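DUF3013 family protein (Enterococcus faecalis, PDB 3NAT) is of unknown function, a DUF3013 family protein with an alpha-beta half-sandwich fold whose biochemical role remains to be established. Local coordinates at residues Q16-L21 against I108-K112; D23-G27 against V39-Y44. All coordinates share one frame; numbering follows the deposited sequence.

Contact 1: residues Q16-L21 against I108-K112; sequences QLEKHL and IHYLK
Ile108 turns its CB toward helix 9-20, and its branches meet three residues there. Its CD1 lies 3.6 Å from Leu17 CD2. Its CG1 packs on Gln16 CB, and its CG2 sits 3.8 Å from His20 CB, reaching toward the imidazole as well. Both arms can work because CG1 stands beside the backbone N (chi1 -65°) while CG2 takes the place opposite that N. One turn on, Leu21 splits its two methyls between Leu111 and Lys112. Leu21 CD1 touches Leu111 CD2 at 3.7 Å, with the two side chains at about a right angle. Leu21 CD2 rests on the aliphatic root of Lys112, near CB. This leucine-isoleucine part is buried and close-packed, and no hydrogen bond spans it.

The other side is looser and partly open to solvent. There His109 brings its ring edge, through CE1, over one face of the His20 ring. This is an edge-to-face pair with centroids 4.8 Å apart and planes at 59°. CG of Lys19 lies over the opposite face of His20, and Gln16 NE2 lies at the ring edge, in plane. The Lys112 chain leaves the leucine and runs past His20 O, and its NZ makes a weak, long ion pair with Asp116. Beyond the interface, Met146 of helix 140-151 touches His109. The short helix segments cross at -47° with their axes 10.6 Å apart, an oblique helix-helix packing within the helical layer of the alpha-beta half sandwich.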
loop_
_atom_site.group_PDB
_atom_site.type_symbol
_atom_site.label_atom_id
_atom_site.label_comp_id
_atom_site.label_asym_id
_atom_site.label_seq_id
_atom_site.Cartn_x
_atom_site.Cartn_y
_atom_site.Cartn_z
ATOM N N GLN A 16 -12.405 -0.536 -20.400
ATOM C CA GLN A 16 -13.518 -1.048 -19.610
ATOM C C GLN A 16 -14.358 0.050 -18.972
ATOM O O GLN A 16 -15.579 -0.057 -18.904
ATOM C CB GLN A 16 -13.004 -2.004 -18.544
ATOM C CG GLN A 16 -12.287 -3.186 -19.142
ATOM C CD GLN A 16 -13.081 -3.786 -20.266
ATOM O OE1 GLN A 16 -12.697 -3.682 -21.425
ATOM N NE2 GLN A 16 -14.214 -4.394 -19.936
ATOM N N LEU A 17 -13.699 1.105 -18.510
ATOM C CA LEU A 17 -14.387 2.237 -17.901
ATOM C C LEU A 17 -15.400 2.870 -18.834
ATOM O O LEU A 17 -16.511 3.198 -18.422
ATOM C CB LEU A 17 -13.381 3.298 -17.479
ATOM C CG LEU A 17 -12.501 2.877 -16.312
ATOM C CD1 LEU A 17 -11.475 3.959 -15.976
ATOM C CD2 LEU A 17 -13.390 2.561 -15.130
ATOM N N GLU A 18 -15.010 3.064 -20.087
ATOM C CA GLU A 18 -15.908 3.686 -21.044
ATOM C C GLU A 18 -16.994 2.708 -21.441
ATOM O O GLU A 18 -18.130 3.091 -21.725
ATOM C CB GLU A 18 -15.132 4.174 -22.262
ATOM C CG GLU A 18 -14.138 5.267 -21.908
ATOM C CD GLU A 18 -13.255 5.673 -23.072
ATOM O OE1 GLU A 18 -12.476 6.641 -22.916
ATOM O OE2 GLU A 18 -13.339 5.026 -24.140
ATOM N N LYS A 19 -16.644 1.433 -21.426
ATOM C CA LYS A 19 -17.579 0.405 -21.842
ATOM C C LYS A 19 -18.664 0.147 -20.799
ATOM O O LYS A 19 -19.821 -0.055 -21.145
ATOM C CB LYS A 19 -16.836 -0.889 -22.168
ATOM C CG LYS A 19 -17.748 -2.026 -22.596
ATOM C CD LYS A 19 -16.951 -3.269 -22.971
ATOM C CE LYS A 19 -17.844 -4.374 -23.508
ATOM N NZ LYS A 19 -17.060 -5.615 -23.734
ATOM N N HIS A 20 -18.293 0.155 -19.523
ATOM C CA HIS A 20 -19.232 -0.224 -18.468
ATOM C C HIS A 20 -19.671 0.938 -17.569
ATOM O O HIS A 20 -20.670 0.831 -16.863
ATOM C CB HIS A 20 -18.668 -1.384 -17.628
ATOM C CG HIS A 20 -18.348 -2.609 -18.429
ATOM N ND1 HIS A 20 -19.310 -3.515 -18.821
ATOM C CD2 HIS A 20 -17.174 -3.070 -18.924
ATOM C CE1 HIS A 20 -18.743 -4.483 -19.519
ATOM N NE2 HIS A 20 -17.448 -4.238 -19.596
ATOM N N LEU A 21 -18.935 2.045 -17.609
ATOM C CA LEU A 21 -19.239 3.196 -16.767
ATOM C C LEU A 21 -19.248 4.498 -17.554
ATOM O O LEU A 21 -18.706 5.507 -17.098
ATOM C CB LEU A 21 -18.213 3.309 -15.643
ATOM C CG LEU A 21 -17.952 2.096 -14.749
ATOM C CD1 LEU A 21 -16.756 2.368 -13.874
ATOM C CD2 LEU A 21 -19.153 1.758 -13.890
ATOM N N ILE A 108 -13.969 -3.205 -12.090
ATOM C CA ILE A 108 -14.921 -2.477 -12.911
ATOM C C ILE A 108 -16.357 -2.702 -12.462
ATOM O O ILE A 108 -17.127 -1.762 -12.323
ATOM C CB ILE A 108 -14.801 -2.878 -14.381
ATOM C CG1 ILE A 108 -13.432 -2.471 -14.924
ATOM C CG2 ILE A 108 -15.904 -2.231 -15.198
ATOM C CD1 ILE A 108 -13.155 -0.981 -14.808
ATOM N N HIS A 109 -16.719 -3.949 -12.224
ATOM C CA HIS A 109 -18.111 -4.268 -11.941
ATOM C C HIS A 109 -18.518 -3.955 -10.527
ATOM O O HIS A 109 -19.679 -3.641 -10.270
ATOM C CB HIS A 109 -18.410 -5.717 -12.304
ATOM C CG HIS A 109 -18.286 -5.982 -13.771
ATOM N ND1 HIS A 109 -19.279 -5.660 -14.669
ATOM C CD2 HIS A 109 -17.259 -6.477 -14.500
ATOM C CE1 HIS A 109 -18.879 -5.969 -15.891
ATOM N NE2 HIS A 109 -17.658 -6.464 -15.816
ATOM N N TYR A 110 -17.566 -4.026 -9.605
ATOM C CA TYR A 110 -17.862 -3.642 -8.242
ATOM C C TYR A 110 -17.944 -2.120 -8.164
ATOM O O TYR A 110 -18.873 -1.556 -7.594
ATOM C CB TYR A 110 -16.812 -4.170 -7.284
ATOM C CG TYR A 110 -17.119 -3.777 -5.866
ATOM C CD1 TYR A 110 -18.410 -3.907 -5.369
ATOM C CD2 TYR A 110 -16.136 -3.279 -5.023
ATOM C CE1 TYR A 110 -18.716 -3.559 -4.087
ATOM C CE2 TYR A 110 -16.439 -2.927 -3.716
ATOM C CZ TYR A 110 -17.738 -3.068 -3.264
ATOM O OH TYR A 110 -18.088 -2.724 -1.984
ATOM N N LEU A 111 -16.967 -1.457 -8.762
ATOM C CA LEU A 111 -16.989 -0.014 -8.848
ATOM C C LEU A 111 -18.341 0.503 -9.330
ATOM O O LEU A 111 -18.830 1.524 -8.870
ATOM C CB LEU A 111 -15.900 0.464 -9.795
ATOM C CG LEU A 111 -15.818 1.984 -9.927
ATOM C CD1 LEU A 111 -15.656 2.649 -8.552
ATOM C CD2 LEU A 111 -14.672 2.357 -10.845
ATOM N N LYS A 112 -18.950 -0.196 -10.271
ATOM C CA LYS A 112 -20.246 0.253 -10.748
ATOM C C LYS A 112 -21.254 0.164 -9.612
ATOM O O LYS A 112 -21.979 1.112 -9.356
ATOM C CB LYS A 112 -20.712 -0.542 -11.963
ATOM C CG LYS A 112 -22.106 -0.154 -12.410
ATOM C CD LYS A 112 -22.541 -0.863 -13.680
ATOM C CE LYS A 112 -24.056 -0.810 -13.816
ATOM N NZ LYS A 112 -24.595 0.565 -13.585
#

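Contact 2: residues D23-G27 against V39-Y44; sequences DYEVG and VIVRLY
Val26 and Val41 form the apolar centre of this antiparallel beta hairpin, made by strands 25-31 and 36-46. They are a non-hydrogen-bonded pair, and their side chains run alongside each other on the same face of the sheet. Val26 CG2 meets Val41 CG2 at 3.8 Å, while Val26 CG1 packs on Val39 CG1. Leu115 of helix 101-125 touches Val41, and Phe107 touches Val39, so the helix covers this face. Farther along, Tyr24 CD1 approaches Leu43 CD2 at 4.1 Å, and the tyrosine hydroxyl is hydrogen-bonded to Asp116.

Gly27 N donates to Ile40 O at 2.8 Å, and Ile40 N returns a bond to Gly27 O. Arg42 N reaches Glu25 O at 3.1 Å.

The opposite face carries the polar edge. Glu25 CG stands anti to the backbone N (chi1 176°) and packs against Arg42 CD. The chain then bends at chi2 (82°), turning the carboxylate to Arg42. The salt bridge from Glu25 OE1 to Arg42 NH2 is long, 3.7 Å. The oxygen lies well out of the guanidinium plane, with no N-H aimed at it. Glu69 on strand 65-75 forms a salt bridge with Arg42 NE. Glu25 OE1 also accepts a weak hydrogen bond from Tyr44 OH at 3.5 Å, lying near the plane of the tyrosine ring at its edge.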
loop_
_atom_site.group_PDB
_atom_site.type_symbol
_atom_site.label_atom_id
_atom_site.label_comp_id
_atom_site.label_asym_id
_atom_site.label_seq_id
_atom_site.Cartn_x
_atom_site.Cartn_y
_atom_site.Cartn_z
ATOM N N ASP A 23 -21.879 6.214 -18.247
ATOM C CA ASP A 23 -22.885 7.053 -17.608
ATOM C C ASP A 23 -22.328 7.800 -16.412
ATOM O O ASP A 23 -22.989 8.674 -15.858
ATOM C CB ASP A 23 -24.069 6.202 -17.152
ATOM C CG ASP A 23 -24.724 5.462 -18.297
ATOM O OD1 ASP A 23 -24.575 5.902 -19.461
ATOM O OD2 ASP A 23 -25.390 4.440 -18.029
ATOM N N TYR A 24 -21.114 7.449 -16.007
ATOM C CA TYR A 24 -20.497 8.079 -14.848
ATOM C C TYR A 24 -19.287 8.920 -15.231
ATOM O O TYR A 24 -18.683 8.727 -16.290
ATOM C CB TYR A 24 -20.109 7.034 -13.799
ATOM C CG TYR A 24 -21.285 6.410 -13.072
ATOM C CD1 TYR A 24 -21.919 7.086 -12.029
ATOM C CD2 TYR A 24 -21.756 5.142 -13.419
ATOM C CE1 TYR A 24 -22.991 6.524 -11.355
ATOM C CE2 TYR A 24 -22.830 4.568 -12.750
ATOM C CZ TYR A 24 -23.442 5.266 -11.718
ATOM O OH TYR A 24 -24.509 4.712 -11.048
ATOM N N GLU A 25 -18.951 9.859 -14.355
ATOM C CA GLU A 25 -17.834 10.763 -14.568
ATOM C C GLU A 25 -16.565 10.108 -14.040
ATOM O O GLU A 25 -16.248 10.204 -12.852
ATOM C CB GLU A 25 -18.097 12.090 -13.848
ATOM C CG GLU A 25 -16.959 13.106 -13.917
ATOM C CD GLU A 25 -16.948 13.895 -15.212
ATOM O OE1 GLU A 25 -17.252 15.108 -15.169
ATOM O OE2 GLU A 25 -16.637 13.303 -16.269
ATOM N N VAL A 26 -15.841 9.426 -14.919
ATOM C CA VAL A 26 -14.665 8.689 -14.480
ATOM C C VAL A 26 -13.423 9.052 -15.252
ATOM O O VAL A 26 -13.427 9.058 -16.481
ATOM C CB VAL A 26 -14.851 7.180 -14.597
ATOM C CG1 VAL A 26 -13.523 6.495 -14.407
ATOM C CG2 VAL A 26 -15.831 6.689 -13.570
ATOM N N GLY A 27 -12.355 9.326 -14.511
ATOM C CA GLY A 27 -11.084 9.697 -15.092
ATOM C C GLY A 27 -9.944 8.822 -14.621
ATOM O O GLY A 27 -10.066 8.112 -13.635
ATOM N N VAL A 39 -7.904 6.015 -10.439
ATOM C CA VAL A 39 -9.201 6.192 -11.069
ATOM C C VAL A 39 -9.974 7.257 -10.323
ATOM O O VAL A 39 -10.355 7.053 -9.178
ATOM C CB VAL A 39 -10.016 4.902 -11.025
ATOM C CG1 VAL A 39 -11.391 5.122 -11.629
ATOM C CG2 VAL A 39 -9.274 3.794 -11.746
ATOM N N ILE A 40 -10.203 8.393 -10.972
ATOM C CA ILE A 40 -10.960 9.472 -10.359
ATOM C C ILE A 40 -12.430 9.345 -10.678
ATOM O O ILE A 40 -12.818 8.880 -11.744
ATOM C CB ILE A 40 -10.521 10.848 -10.839
ATOM C CG1 ILE A 40 -9.041 10.848 -11.238
ATOM C CG2 ILE A 40 -10.873 11.903 -9.787
ATOM C CD1 ILE A 40 -8.113 10.479 -10.144
ATOM N N VAL A 41 -13.244 9.821 -9.758
ATOM C CA VAL A 41 -14.655 9.534 -9.779
ATOM C C VAL A 41 -15.411 10.738 -9.219
ATOM O O VAL A 41 -15.040 11.271 -8.170
ATOM C CB VAL A 41 -14.900 8.273 -8.936
ATOM C CG1 VAL A 41 -16.097 8.432 -8.040
ATOM C CG2 VAL A 41 -15.032 7.060 -9.829
ATOM N N ARG A 42 -16.446 11.185 -9.926
ATOM C CA ARG A 42 -17.233 12.324 -9.459
ATOM C C ARG A 42 -18.725 12.071 -9.536
ATOM O O ARG A 42 -19.243 11.731 -10.591
ATOM C CB ARG A 42 -16.917 13.582 -10.269
ATOM C CG ARG A 42 -15.557 14.175 -10.013
ATOM C CD ARG A 42 -14.806 14.322 -11.312
ATOM N NE ARG A 42 -14.040 15.559 -11.359
ATOM C CZ ARG A 42 -13.638 16.134 -12.487
ATOM N NH1 ARG A 42 -12.944 17.264 -12.450
ATOM N NH2 ARG A 42 -13.939 15.579 -13.656
ATOM N N LEU A 43 -19.412 12.255 -8.417
ATOM C CA LEU A 43 -20.870 12.280 -8.409
ATOM C C LEU A 43 -21.388 13.712 -8.283
ATOM O O LEU A 43 -20.797 14.541 -7.596
ATOM C CB LEU A 43 -21.423 11.427 -7.267
ATOM C CG LEU A 43 -21.048 9.944 -7.294
ATOM C CD1 LEU A 43 -21.742 9.170 -6.179
ATOM C CD2 LEU A 43 -21.382 9.341 -8.646
ATOM N N TYR A 44 -22.494 13.999 -8.958
ATOM C CA TYR A 44 -23.149 15.292 -8.825
ATOM C C TYR A 44 -24.579 15.116 -8.332
ATOM O O TYR A 44 -25.192 14.071 -8.532
ATOM C CB TYR A 44 -23.136 16.044 -10.153
ATOM C CG TYR A 44 -21.749 16.283 -10.707
ATOM C CD1 TYR A 44 -20.954 17.315 -10.229
ATOM C CD2 TYR A 44 -21.239 15.481 -11.713
ATOM C CE1 TYR A 44 -19.681 17.536 -10.741
ATOM C CE2 TYR A 44 -19.974 15.694 -12.231
ATOM C CZ TYR A 44 -19.197 16.721 -11.742
ATOM O OH TYR A 44 -17.936 16.927 -12.259
#

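Contact 1 joins two helices and contact 2 joins two strands, and the chain links them directly because strand 25-31 follows helix 9-20. Their centres are about 11 Å apart. They touch through Leu17 CD1 and Val26 CG1, at 3.6 Å. Leu17 thus serves both: its CD2 belongs to the helix pair and its CD1 to the sheet. Helix 101-125 is shared as well, since it supplies Ile108 and Leu111 to contact 1 and lays Phe107 and Leu115 on the hairpin. Both strands of contact 2 come from the chain between the two helices of contact 1. Leu17, Phe107 and Leu115 thus place both helices on the face of the sheet that carries Val26, Val39 and Val41.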